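Local coordinates for protein succinate dehydrogenase subunit A (Mycolicibacterium smegmatis MC2 51, PDB 6LUM) that probably oxidises succinate to fumarate at its bound flavin-adenine dinucleotide, as the flavoprotein subunit of a membrane-bound succinate dehydrogenase complex, at residues D[55-69]-D[119-133]. Numbering follows the deposited sequence.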
ATOM      1  N   LEU D  55       1.771  30.782  25.348  1.00 37.31           N
ATOM      2  CA  LEU D  55       0.560  30.303  24.695  1.00 37.31           C
ATOM      3  C   LEU D  55      -0.694  30.952  25.251  1.00 37.31           C
ATOM      4  O   LEU D  55      -1.662  31.144  24.508  1.00 37.31           O
ATOM      5  CB  LEU D  55       0.433  28.786  24.844  1.00 37.31           C
ATOM      6  CG  LEU D  55       1.435  27.849  24.174  1.00 37.31           C
ATOM      7  CD1 LEU D  55       1.136  26.425  24.576  1.00 37.31           C
ATOM      8  CD2 LEU D  55       1.387  27.992  22.668  1.00 37.31           C
ATOM      9  N   ALA D  56      -0.699  31.281  26.542  1.00 39.08           N
ATOM     10  CA  ALA D  56      -1.840  31.904  27.208  1.00 39.08           C
ATOM     11  C   ALA D  56      -3.095  31.036  27.069  1.00 39.08           C
ATOM     12  O   ALA D  56      -4.068  31.386  26.403  1.00 39.08           O
ATOM     13  CB  ALA D  56      -2.081  33.319  26.670  1.00 39.08           C
ATOM     14  N   ASN D  57      -3.023  29.866  27.702  1.00 41.72           N
ATOM     15  CA  ASN D  57      -4.161  28.962  27.803  1.00 41.72           C
ATOM     16  C   ASN D  57      -4.849  29.034  29.155  1.00 41.72           C
ATOM     17  O   ASN D  57      -6.080  29.024  29.215  1.00 41.72           O
ATOM     18  CB  ASN D  57      -3.728  27.521  27.533  1.00 41.72           C
ATOM     19  CG  ASN D  57      -3.581  27.231  26.064  1.00 41.72           C
ATOM     20  OD1 ASN D  57      -3.241  26.120  25.669  1.00 41.72           O
ATOM     21  ND2 ASN D  57      -3.834  28.235  25.239  1.00 41.72           N
ATOM     22  N   VAL D  58      -4.089  29.109  30.246  1.00 43.98           N
ATOM     23  CA  VAL D  58      -4.681  29.244  31.570  1.00 43.98           C
ATOM     24  C   VAL D  58      -4.639  30.680  32.078  1.00 43.98           C
ATOM     25  O   VAL D  58      -5.381  31.014  33.015  1.00 43.98           O
ATOM     26  CB  VAL D  58      -3.994  28.306  32.585  1.00 43.98           C
ATOM     27  CG1 VAL D  58      -3.944  26.892  32.043  1.00 43.98           C
ATOM     28  CG2 VAL D  58      -2.601  28.806  32.923  1.00 43.98           C
ATOM     29  N   GLU D  59      -3.797  31.528  31.501  1.00 43.55           N
ATOM     30  CA  GLU D  59      -3.665  32.921  31.903  1.00 43.55           C
ATOM     31  C   GLU D  59      -3.492  33.730  30.627  1.00 43.55           C
ATOM     32  O   GLU D  59      -3.762  33.249  29.522  1.00 43.55           O
ATOM     33  CB  GLU D  59      -2.499  33.109  32.884  1.00 43.55           C
ATOM     34  CG  GLU D  59      -2.681  32.412  34.220  1.00 43.55           C
ATOM     35  CD  GLU D  59      -1.953  33.116  35.340  1.00 43.55           C
ATOM     36  OE1 GLU D  59      -2.354  32.949  36.508  1.00 43.55           O
ATOM     37  OE2 GLU D  59      -0.981  33.840  35.051  1.00 43.55           O
ATOM     38  N   GLU D  60      -3.040  34.971  30.761  1.00 48.81           N
ATOM     39  CA  GLU D  60      -2.785  35.820  29.609  1.00 48.81           C
ATOM     40  C   GLU D  60      -1.336  36.275  29.609  1.00 48.81           C
ATOM     41  O   GLU D  60      -0.847  36.807  30.611  1.00 48.81           O
ATOM     42  CB  GLU D  60      -3.708  37.035  29.592  1.00 48.81           C
ATOM     43  CG  GLU D  60      -3.712  37.750  28.254  1.00 48.81           C
ATOM     44  CD  GLU D  60      -3.901  36.796  27.089  1.00 48.81           C
ATOM     45  OE1 GLU D  60      -4.832  35.966  27.137  1.00 48.81           O
ATOM     46  OE2 GLU D  60      -3.112  36.871  26.125  1.00 48.81           O
ATOM     47  N   ASP D  61      -0.654  36.059  28.488  1.00 44.56           N
ATOM     48  CA  ASP D  61       0.663  36.639  28.286  1.00 44.56           C
ATOM     49  C   ASP D  61       0.957  36.721  26.799  1.00 44.56           C
ATOM     50  O   ASP D  61       0.500  35.891  26.011  1.00 44.56           O
ATOM     51  CB  ASP D  61       1.761  35.852  29.008  1.00 44.56           C
ATOM     52  CG  ASP D  61       1.796  34.398  28.616  1.00 44.56           C
ATOM     53  OD1 ASP D  61       0.870  33.942  27.921  1.00 44.56           O
ATOM     54  OD2 ASP D  61       2.759  33.706  28.997  1.00 44.56           O
ATOM     55  N   ASN D  62       1.697  37.756  26.428  1.00 43.98           N
ATOM     56  CA  ASN D  62       2.236  37.910  25.090  1.00 43.98           C
ATOM     57  C   ASN D  62       3.723  37.613  25.136  1.00 43.98           C
ATOM     58  O   ASN D  62       4.336  37.587  26.205  1.00 43.98           O
ATOM     59  CB  ASN D  62       1.991  39.321  24.549  1.00 43.98           C
ATOM     60  CG  ASN D  62       2.463  40.396  25.500  1.00 43.98           C
ATOM     61  OD1 ASN D  62       2.888  40.108  26.613  1.00 43.98           O
ATOM     62  ND2 ASN D  62       2.380  41.645  25.068  1.00 43.98           N
ATOM     63  N   TRP D  63       4.309  37.392  23.964  1.00 43.04           N
ATOM     64  CA  TRP D  63       5.712  37.021  23.955  1.00 43.04           C
ATOM     65  C   TRP D  63       6.632  38.154  24.375  1.00 43.04           C
ATOM     66  O   TRP D  63       7.819  37.905  24.588  1.00 43.04           O
ATOM     67  CB  TRP D  63       6.121  36.508  22.580  1.00 43.04           C
ATOM     68  CG  TRP D  63       5.752  37.384  21.449  1.00 43.04           C
ATOM     69  CD1 TRP D  63       4.729  37.196  20.581  1.00 43.04           C
ATOM     70  CD2 TRP D  63       6.419  38.578  21.033  1.00 43.04           C
ATOM     71  NE1 TRP D  63       4.703  38.204  19.652  1.00 43.04           N
ATOM     72  CE2 TRP D  63       5.733  39.066  19.909  1.00 43.04           C
ATOM     73  CE3 TRP D  63       7.526  39.284  21.504  1.00 43.04           C
ATOM     74  CZ2 TRP D  63       6.113  40.227  19.253  1.00 43.04           C
ATOM     75  CZ3 TRP D  63       7.902  40.434  20.853  1.00 43.04           C
ATOM     76  CH2 TRP D  63       7.200  40.895  19.740  1.00 43.04           C
ATOM     77  N   GLU D  64       6.129  39.379  24.516  1.00 42.21           N
ATOM     78  CA  GLU D  64       7.017  40.484  24.856  1.00 42.21           C
ATOM     79  C   GLU D  64       7.486  40.392  26.300  1.00 42.21           C
ATOM     80  O   GLU D  64       8.634  40.734  26.607  1.00 42.21           O
ATOM     81  CB  GLU D  64       6.331  41.819  24.598  1.00 42.21           C
ATOM     82  CG  GLU D  64       7.288  42.995  24.578  1.00 42.21           C
ATOM     83  CD  GLU D  64       7.536  43.582  25.954  1.00 42.21           C
ATOM     84  OE1 GLU D  64       8.707  43.875  26.273  1.00 42.21           O
ATOM     85  OE2 GLU D  64       6.563  43.758  26.714  1.00 42.21           O
ATOM     86  N   TRP D  65       6.625  39.931  27.203  1.00 46.40           N
ATOM     87  CA  TRP D  65       7.058  39.750  28.584  1.00 46.40           C
ATOM     88  C   TRP D  65       8.058  38.607  28.687  1.00 46.40           C
ATOM     89  O   TRP D  65       9.025  38.681  29.456  1.00 46.40           O
ATOM     90  CB  TRP D  65       5.850  39.511  29.486  1.00 46.40           C
ATOM     91  CG  TRP D  65       4.763  40.537  29.311  1.00 46.40           C
ATOM     92  CD1 TRP D  65       4.922  41.836  28.936  1.00 46.40           C
ATOM     93  CD2 TRP D  65       3.354  40.348  29.502  1.00 46.40           C
ATOM     94  NE1 TRP D  65       3.705  42.465  28.876  1.00 46.40           N
ATOM     95  CE2 TRP D  65       2.727  41.571  29.216  1.00 46.40           C
ATOM     96  CE3 TRP D  65       2.562  39.258  29.868  1.00 46.40           C
ATOM     97  CZ2 TRP D  65       1.351  41.740  29.308  1.00 46.40           C
ATOM     98  CZ3 TRP D  65       1.201  39.434  29.969  1.00 46.40           C
ATOM     99  CH2 TRP D  65       0.608  40.658  29.680  1.00 46.40           C
ATOM    100  N   HIS D  66       7.859  37.556  27.890  1.00 39.26           N
ATOM    101  CA  HIS D  66       8.844  36.485  27.801  1.00 39.26           C
ATOM    102  C   HIS D  66      10.184  37.012  27.315  1.00 39.26           C
ATOM    103  O   HIS D  66      11.235  36.668  27.864  1.00 39.26           O
ATOM    104  CB  HIS D  66       8.331  35.394  26.864  1.00 39.26           C
ATOM    105  CG  HIS D  66       9.089  34.109  26.954  1.00 39.26           C
ATOM    106  ND1 HIS D  66       9.133  33.202  25.919  1.00 39.26           N
ATOM    107  CD2 HIS D  66       9.824  33.574  27.955  1.00 39.26           C
ATOM    108  CE1 HIS D  66       9.868  32.166  26.278  1.00 39.26           C
ATOM    109  NE2 HIS D  66      10.298  32.367  27.510  1.00 39.26           N
ATOM    110  N   THR D  67      10.164  37.833  26.267  1.00 34.84           N
ATOM    111  CA  THR D  67      11.394  38.392  25.727  1.00 34.84           C
ATOM    112  C   THR D  67      12.102  39.253  26.760  1.00 34.84           C
ATOM    113  O   THR D  67      13.324  39.170  26.924  1.00 34.84           O
ATOM    114  CB  THR D  67      11.087  39.195  24.471  1.00 34.84           C
ATOM    115  OG1 THR D  67      10.623  38.311  23.449  1.00 34.84           O
ATOM    116  CG2 THR D  67      12.316  39.896  23.984  1.00 34.84           C
ATOM    117  N   PHE D  68      11.350  40.086  27.477  1.00 39.19           N
ATOM    118  CA  PHE D  68      11.985  40.911  28.494  1.00 39.19           C
ATOM    119  C   PHE D  68      12.584  40.056  29.592  1.00 39.19           C
ATOM    120  O   PHE D  68      13.662  40.366  30.110  1.00 39.19           O
ATOM    121  CB  PHE D  68      11.002  41.904  29.103  1.00 39.19           C
ATOM    122  CG  PHE D  68      11.531  42.579  30.336  1.00 39.19           C
ATOM    123  CD1 PHE D  68      12.342  43.689  30.231  1.00 39.19           C
ATOM    124  CD2 PHE D  68      11.236  42.094  31.596  1.00 39.19           C
ATOM    125  CE1 PHE D  68      12.839  44.307  31.354  1.00 39.19           C
ATOM    126  CE2 PHE D  68      11.733  42.710  32.720  1.00 39.19           C
ATOM    127  CZ  PHE D  68      12.533  43.816  32.599  1.00 39.19           C
ATOM    128  N   ASP D  69      11.899  38.983  29.979  1.00 38.63           N
ATOM    129  CA  ASP D  69      12.410  38.178  31.080  1.00 38.63           C
ATOM    130  C   ASP D  69      13.652  37.405  30.666  1.00 38.63           C
ATOM    131  O   ASP D  69      14.593  37.277  31.449  1.00 38.63           O
ATOM    132  CB  ASP D  69      11.331  37.234  31.588  1.00 38.63           C
ATOM    133  CG  ASP D  69      11.387  37.057  33.077  1.00 38.63           C
ATOM    134  OD1 ASP D  69      10.321  36.858  33.687  1.00 38.63           O
ATOM    135  OD2 ASP D  69      12.499  37.140  33.638  1.00 38.63           O
ATOM    136  N   GLY D 119      11.959  32.200  37.402  1.00 33.64           N
ATOM    137  CA  GLY D 119      11.920  33.637  37.247  1.00 33.64           C
ATOM    138  C   GLY D 119      11.135  34.118  36.048  1.00 33.64           C
ATOM    139  O   GLY D 119      11.615  34.967  35.295  1.00 33.64           O
ATOM    140  N   HIS D 120       9.936  33.586  35.849  1.00 38.74           N
ATOM    141  CA  HIS D 120       9.026  34.103  34.838  1.00 38.74           C
ATOM    142  C   HIS D 120       8.077  35.094  35.495  1.00 38.74           C
ATOM    143  O   HIS D 120       7.494  34.799  36.543  1.00 38.74           O
ATOM    144  CB  HIS D 120       8.245  32.971  34.178  1.00 38.74           C
ATOM    145  CG  HIS D 120       9.063  32.140  33.241  1.00 38.74           C
ATOM    146  ND1 HIS D 120       9.672  32.661  32.122  1.00 38.74           N
ATOM    147  CD2 HIS D 120       9.364  30.821  33.252  1.00 38.74           C
ATOM    148  CE1 HIS D 120      10.317  31.701  31.487  1.00 38.74           C
ATOM    149  NE2 HIS D 120      10.146  30.575  32.150  1.00 38.74           N
ATOM    150  N   THR D 121       7.933  36.270  34.890  1.00 42.12           N
ATOM    151  CA  THR D 121       7.184  37.368  35.477  1.00 42.12           C
ATOM    152  C   THR D 121       5.929  37.666  34.672  1.00 42.12           C
ATOM    153  O   THR D 121       5.780  37.247  33.523  1.00 42.12           O
ATOM    154  CB  THR D 121       8.027  38.642  35.563  1.00 42.12           C
ATOM    155  OG1 THR D 121       8.212  39.176  34.247  1.00 42.12           O
ATOM    156  CG2 THR D 121       9.374  38.360  36.196  1.00 42.12           C
ATOM    157  N   ARG D 122       5.028  38.423  35.299  1.00 48.60           N
ATOM    158  CA  ARG D 122       3.764  38.785  34.678  1.00 48.60           C
ATOM    159  C   ARG D 122       4.030  39.715  33.513  1.00 48.60           C
ATOM    160  O   ARG D 122       3.797  39.349  32.363  1.00 48.60           O
ATOM    161  CB  ARG D 122       2.840  39.454  35.696  1.00 48.60           C
ATOM    162  CG  ARG D 122       1.569  40.028  35.109  1.00 48.60           C
ATOM    163  CD  ARG D 122       0.713  38.949  34.474  1.00 48.60           C
ATOM    164  NE  ARG D 122      -0.707  39.247  34.621  1.00 48.60           N
ATOM    165  CZ  ARG D 122      -1.402  40.005  33.783  1.00 48.60           C
ATOM    166  NH1 ARG D 122      -0.814  40.541  32.725  1.00 48.60           N
ATOM    167  NH2 ARG D 122      -2.690  40.223  34.002  1.00 48.60           N
ATOM    168  N   ASP D 123       4.554  40.903  33.801  1.00 50.55           N
ATOM    169  CA  ASP D 123       5.006  41.805  32.744  1.00 50.55           C
ATOM    170  C   ASP D 123       5.995  42.784  33.364  1.00 50.55           C
ATOM    171  O   ASP D 123       5.595  43.697  34.094  1.00 50.55           O
ATOM    172  CB  ASP D 123       3.840  42.526  32.081  1.00 50.55           C
ATOM    173  CG  ASP D 123       2.798  42.987  33.066  1.00 50.55           C
ATOM    174  OD1 ASP D 123       1.750  43.495  32.619  1.00 50.55           O
ATOM    175  OD2 ASP D 123       3.024  42.837  34.283  1.00 50.55           O
ATOM    176  N   HIS D 124       7.278  42.583  33.070  1.00 47.20           N
ATOM    177  CA  HIS D 124       8.345  43.445  33.563  1.00 47.20           C
ATOM    178  C   HIS D 124       8.431  43.389  35.084  1.00 47.20           C
ATOM    179  O   HIS D 124       8.549  44.416  35.757  1.00 47.20           O
ATOM    180  CB  HIS D 124       8.162  44.884  33.075  1.00 47.20           C
ATOM    181  CG  HIS D 124       8.110  45.007  31.586  1.00 47.20           C
ATOM    182  ND1 HIS D 124       7.232  44.280  30.810  1.00 47.20           N
ATOM    183  CD2 HIS D 124       8.830  45.766  30.728  1.00 47.20           C
ATOM    184  CE1 HIS D 124       7.416  44.585  29.539  1.00 47.20           C
ATOM    185  NE2 HIS D 124       8.378  45.486  29.461  1.00 47.20           N
ATOM    186  N   GLY D 125       8.356  42.183  35.632  1.00 41.26           N
ATOM    187  CA  GLY D 125       8.556  41.995  37.054  1.00 41.26           C
ATOM    188  C   GLY D 125       7.353  42.329  37.910  1.00 41.26           C
ATOM    189  O   GLY D 125       7.431  43.201  38.781  1.00 41.26           O
ATOM    190  N   LYS D 126       6.234  41.646  37.682  1.00 42.51           N
ATOM    191  CA  LYS D 126       5.029  41.872  38.468  1.00 42.51           C
ATOM    192  C   LYS D 126       4.626  40.651  39.285  1.00 42.51           C
ATOM    193  O   LYS D 126       4.504  40.742  40.510  1.00 42.51           O
ATOM    194  CB  LYS D 126       3.883  42.302  37.545  1.00 42.51           C
ATOM    195  N   ALA D 127       4.429  39.503  38.645  1.00 42.47           N
ATOM    196  CA  ALA D 127       3.896  38.328  39.319  1.00 42.47           C
ATOM    197  C   ALA D 127       4.158  37.117  38.435  1.00 42.47           C
ATOM    198  O   ALA D 127       4.483  37.265  37.254  1.00 42.47           O
ATOM    199  CB  ALA D 127       2.394  38.486  39.606  1.00 42.47           C
ATOM    200  N   PRO D 128       4.047  35.905  38.980  1.00 44.45           N
ATOM    201  CA  PRO D 128       4.138  34.710  38.134  1.00 44.45           C
ATOM    202  C   PRO D 128       3.131  34.753  36.994  1.00 44.45           C
ATOM    203  O   PRO D 128       2.137  35.481  37.032  1.00 44.45           O
ATOM    204  CB  PRO D 128       3.836  33.570  39.105  1.00 44.45           C
ATOM    205  CG  PRO D 128       4.310  34.085  40.414  1.00 44.45           C
ATOM    206  CD  PRO D 128       4.042  35.561  40.412  1.00 44.45           C
ATOM    207  N   VAL D 129       3.402  33.964  35.958  1.00 42.79           N
ATOM    208  CA  VAL D 129       2.631  34.072  34.725  1.00 42.79           C
ATOM    209  C   VAL D 129       2.190  32.703  34.215  1.00 42.79           C
ATOM    210  O   VAL D 129       1.318  32.611  33.344  1.00 42.79           O
ATOM    211  CB  VAL D 129       3.440  34.838  33.664  1.00 42.79           C
ATOM    212  CG1 VAL D 129       4.685  34.081  33.309  1.00 42.79           C
ATOM    213  CG2 VAL D 129       2.605  35.114  32.429  1.00 42.79           C
ATOM    214  N   ARG D 130       2.764  31.630  34.761  1.00 42.99           N
ATOM    215  CA  ARG D 130       2.392  30.262  34.394  1.00 42.99           C
ATOM    216  C   ARG D 130       2.597  30.018  32.895  1.00 42.99           C
ATOM    217  O   ARG D 130       1.654  29.842  32.124  1.00 42.99           O
ATOM    218  CB  ARG D 130       0.947  29.953  34.798  1.00 42.99           C
ATOM    219  CG  ARG D 130       0.777  29.648  36.261  1.00 42.99           C
ATOM    220  CD  ARG D 130      -0.600  29.088  36.552  1.00 42.99           C
ATOM    221  NE  ARG D 130      -0.649  28.463  37.868  1.00 42.99           N
ATOM    222  CZ  ARG D 130      -0.759  29.137  39.009  1.00 42.99           C
ATOM    223  NH1 ARG D 130      -0.838  30.461  38.995  1.00 42.99           N
ATOM    224  NH2 ARG D 130      -0.792  28.487  40.164  1.00 42.99           N
ATOM    225  N   ARG D 131       3.868  30.032  32.501  1.00 38.88           N
ATOM    226  CA  ARG D 131       4.233  29.816  31.108  1.00 38.88           C
ATOM    227  C   ARG D 131       4.505  28.357  30.770  1.00 38.88           C
ATOM    228  O   ARG D 131       4.126  27.899  29.688  1.00 38.88           O
ATOM    229  CB  ARG D 131       5.473  30.632  30.756  1.00 38.88           C
ATOM    230  CG  ARG D 131       5.178  32.040  30.379  1.00 38.88           C
ATOM    231  CD  ARG D 131       6.203  32.575  29.429  1.00 38.88           C
ATOM    232  NE  ARG D 131       5.894  33.954  29.099  1.00 38.88           N
ATOM    233  CZ  ARG D 131       6.221  34.984  29.863  1.00 38.88           C
ATOM    234  NH1 ARG D 131       6.878  34.788  30.995  1.00 38.88           N
ATOM    235  NH2 ARG D 131       5.894  36.211  29.493  1.00 38.88           N
ATOM    236  N   ALA D 132       5.152  27.621  31.672  1.00 33.79           N
ATOM    237  CA  ALA D 132       5.853  26.400  31.289  1.00 33.79           C
ATOM    238  C   ALA D 132       4.879  25.276  30.976  1.00 33.79           C
ATOM    239  O   ALA D 132       4.106  24.860  31.841  1.00 33.79           O
ATOM    240  CB  ALA D 132       6.803  25.977  32.402  1.00 33.79           C
ATOM    241  N   CYS D 133       4.904  24.799  29.734  1.00 34.51           N
ATOM    242  CA  CYS D 133       4.246  23.555  29.390  1.00 34.51           C
ATOM    243  C   CYS D 133       5.026  22.385  29.978  1.00 34.51           C
ATOM    244  O   CYS D 133       6.178  22.517  30.392  1.00 34.51           O
ATOM    245  CB  CYS D 133       4.156  23.401  27.878  1.00 34.51           C
ATOM    246  SG  CYS D 133       3.262  24.701  27.057  1.00 34.51           S
TER
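Trp65 and Asp123 bring the backbones closest, their CA atoms 5.1 Å apart, where the first turn of helix 63-73 lies against the loop 119-131; the pairs Leu55 with Arg131 and Asp69 with His120 stand further apart. The Trp65 indole, a broad flat group suited to bridging helix and loop, has the CG of Asn62, from its own segment, over one face; the CB of Asp123 is modelled over the other, closer than can be trusted. At the far rim of its six-membered ring, CH2 meets NH1 of Arg122 at 3.4 Å, near the guanidinium plane. With an alanine in place of this indole, the loop would probably lose the flat surface beside Arg122 and Asp123, and His124 one of its two aromatic neighbours. His124 stacks face to face on Phe68, planes 11° apart and centroids 4.6 Å apart, while its edge meets CD1 of Trp65, completing an aromatic cluster. With CG anti to the backbone N (chi1 168°), Phe68 carries its ring out to lie against the imidazole. One turn from Trp65, Asp69 takes OD1 to the loop: the hydroxyl OG1 of Thr121 donates to it at 3.2 Å from above the carboxylate plane, and Thr121 N adds a weak bond. Arg131, long enough to span the gap from the loop, runs extended past His66, its CD over the imidazole face. Its NE comes within 3.1 Å of Asp61 OD2; the bridge is electrostatic, since no N-H points at that oxygen. Around the contact, His66 and His120 pack on Cys52, and the side chain of His120 lies about 9 Å from the bound FAD. Buried Asp61 and Arg131 probably offset each other's charge, so the chemistry implies an FAD-domain contact held by aromatic packing outside and by paired charges deeper in.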